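Local coordinates for cell division control protein Cdc48 (Mycobacterium smegmatis, PDB 5E7P), which probably binds and hydrolyses ATP as a Cdc48-type member of the AAA ATPase family, with two P-loop NTPase modules, at residues A[55-60]-A[105-110]. Sequence-based numbering, arbitrary orientation.
Sequences WDAVAL and VTVYGA
Val105 CG1 sits almost straight above one face of the peptide group between Val58 and Ala59, 3.7 Å from Val58 C; the backbone of Ala59 is also hydrogen-bonded to Ser103. With chi1 at 65°, CG1 of Val105 is tucked between its own backbone N and carbonyl carbon, and from there it can cover the peptide and also reach Ala57 CB at 3.9 Å. The root of the same side chain does separate work: Val105 CB lies 3.9 Å from Ala59 CB. Ala57 is thus touched by two valines, because Val107 CG2, anti to its own carbonyl carbon and beside the backbone N, comes within 3.6 Å of Ala57 CB.

The Ser103 pairing does not carry on to the next antiparallel step. Ala57 O and Val105 N are 3.7 Å apart, too far to bond, and a water instead links the two carbonyls, donating to Ala57 O at 2.9 Å and weakly to Val105 O at 3.5 Å. The two segments part here, and what joins them is apolar packing plus that water, whose bond to Val105 O is weak.

Strand 57-61 runs between 65-72 and 98-104 in the mixed sheet of the CDC48 N-terminal domain, a family of the double-psi beta-barrel clan. Val58 turns its side chain the other way, onto Val102 and Ile52. After residue 104 the chain leaves strand 98-104, passes through Val105 and goes on to the short strand 108-109 of a different sheet, and Val107, resting also on Thr188 and Ser190 of strand 188-190, bridges the two sheets.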
loop_
_atom_site.group_PDB
_atom_site.type_symbol
_atom_site.label_atom_id
_atom_site.label_comp_id
_atom_site.label_asym_id
_atom_site.label_seq_id
_atom_site.Cartn_x
_atom_site.Cartn_y
_atom_site.Cartn_z
ATOM N N TRP A 55 -6.682 -8.936 -8.679
ATOM C CA TRP A 55 -6.581 -8.535 -7.267
ATOM C C TRP A 55 -7.454 -7.344 -6.859
ATOM O O TRP A 55 -7.555 -7.027 -5.676
ATOM C CB TRP A 55 -5.130 -8.313 -6.815
ATOM C CG TRP A 55 -4.227 -9.492 -7.015
ATOM C CD1 TRP A 55 -3.069 -9.518 -7.732
ATOM C CD2 TRP A 55 -4.406 -10.817 -6.495
ATOM N NE1 TRP A 55 -2.514 -10.772 -7.690
ATOM C CE2 TRP A 55 -3.315 -11.590 -6.937
ATOM C CE3 TRP A 55 -5.382 -11.424 -5.698
ATOM C CZ2 TRP A 55 -3.171 -12.937 -6.610
ATOM C CZ3 TRP A 55 -5.239 -12.762 -5.377
ATOM C CH2 TRP A 55 -4.141 -13.503 -5.832
ATOM N N ASP A 56 -8.084 -6.683 -7.823
ATOM C CA ASP A 56 -9.072 -5.667 -7.474
ATOM C C ASP A 56 -10.341 -6.348 -6.971
ATOM O O ASP A 56 -10.666 -7.457 -7.396
ATOM C CB ASP A 56 -9.378 -4.749 -8.659
ATOM C CG ASP A 56 -8.265 -3.750 -8.924
ATOM O OD1 ASP A 56 -7.429 -3.534 -8.020
ATOM O OD2 ASP A 56 -8.232 -3.177 -10.034
ATOM N N ALA A 57 -11.042 -5.698 -6.049
ATOM C CA ALA A 57 -12.270 -6.264 -5.502
ATOM C C ALA A 57 -13.444 -6.018 -6.434
ATOM O O ALA A 57 -13.489 -5.008 -7.138
ATOM C CB ALA A 57 -12.564 -5.690 -4.128
ATOM N N VAL A 58 -14.387 -6.951 -6.438
ATOM C CA VAL A 58 -15.623 -6.787 -7.193
ATOM C C VAL A 58 -16.833 -6.938 -6.285
ATOM O O VAL A 58 -16.791 -7.660 -5.289
ATOM C CB VAL A 58 -15.750 -7.810 -8.345
ATOM C CG1 VAL A 58 -14.880 -7.406 -9.518
ATOM C CG2 VAL A 58 -15.411 -9.215 -7.861
ATOM N N ALA A 59 -17.909 -6.246 -6.634
ATOM C CA ALA A 59 -19.181 -6.435 -5.959
ATOM C C ALA A 59 -19.896 -7.609 -6.613
ATOM O O ALA A 59 -19.961 -7.696 -7.837
ATOM C CB ALA A 59 -20.021 -5.175 -6.055
ATOM N N LEU A 60 -20.413 -8.519 -5.794
ATOM C CA LEU A 60 -21.156 -9.672 -6.291
ATOM C C LEU A 60 -22.581 -9.633 -5.757
ATOM O O LEU A 60 -22.798 -9.649 -4.543
ATOM C CB LEU A 60 -20.463 -10.976 -5.892
ATOM C CG LEU A 60 -19.149 -11.270 -6.623
ATOM C CD1 LEU A 60 -18.404 -12.414 -5.961
ATOM C CD2 LEU A 60 -19.411 -11.584 -8.090
ATOM N N VAL A 105 -16.033 -2.375 -7.153
ATOM C CA VAL A 105 -16.529 -1.783 -5.921
ATOM C C VAL A 105 -15.428 -0.974 -5.251
ATOM O O VAL A 105 -14.260 -1.355 -5.281
ATOM C CB VAL A 105 -17.079 -2.860 -4.952
ATOM C CG1 VAL A 105 -15.967 -3.797 -4.489
ATOM C CG2 VAL A 105 -17.779 -2.216 -3.760
ATOM N N THR A 106 -15.797 0.164 -4.679
ATOM C CA THR A 106 -14.855 0.950 -3.901
ATOM C C THR A 106 -14.675 0.297 -2.535
ATOM O O THR A 106 -15.650 0.054 -1.817
ATOM C CB THR A 106 -15.332 2.403 -3.719
ATOM O OG1 THR A 106 -15.528 3.010 -5.002
ATOM C CG2 THR A 106 -14.300 3.205 -2.938
ATOM N N VAL A 107 -13.428 -0.004 -2.189
ATOM C CA VAL A 107 -13.123 -0.631 -0.911
ATOM C C VAL A 107 -12.197 0.250 -0.088
ATOM O O VAL A 107 -11.016 0.371 -0.394
ATOM C CB VAL A 107 -12.464 -2.010 -1.098
ATOM C CG1 VAL A 107 -12.307 -2.707 0.244
ATOM C CG2 VAL A 107 -13.285 -2.861 -2.041
ATOM N N TYR A 108 -12.738 0.871 0.952
ATOM C CA TYR A 108 -11.935 1.702 1.837
ATOM C C TYR A 108 -11.250 0.852 2.897
ATOM O O TYR A 108 -11.690 -0.258 3.198
ATOM C CB TYR A 108 -12.806 2.761 2.517
ATOM C CG TYR A 108 -13.353 3.811 1.574
ATOM C CD1 TYR A 108 -12.583 4.908 1.204
ATOM C CD2 TYR A 108 -14.639 3.707 1.056
ATOM C CE1 TYR A 108 -13.073 5.869 0.344
ATOM C CE2 TYR A 108 -15.139 4.665 0.196
ATOM C CZ TYR A 108 -14.350 5.745 -0.157
ATOM O OH TYR A 108 -14.838 6.705 -1.014
ATOM N N GLY A 109 -10.163 1.372 3.454
ATOM C CA GLY A 109 -9.551 0.751 4.611
ATOM C C GLY A 109 -10.506 0.858 5.787
ATOM O O GLY A 109 -11.004 1.944 6.097
ATOM N N ALA A 110 -10.775 -0.271 6.434
ATOM C CA ALA A 110 -11.696 -0.308 7.565
ATOM C C ALA A 110 -11.152 0.454 8.764
ATOM O O ALA A 110 -9.993 0.286 9.143
ATOM C CB ALA A 110 -11.981 -1.745 7.963
HETATM O O HOH W 1 -12.574 -2.439 -8.118
#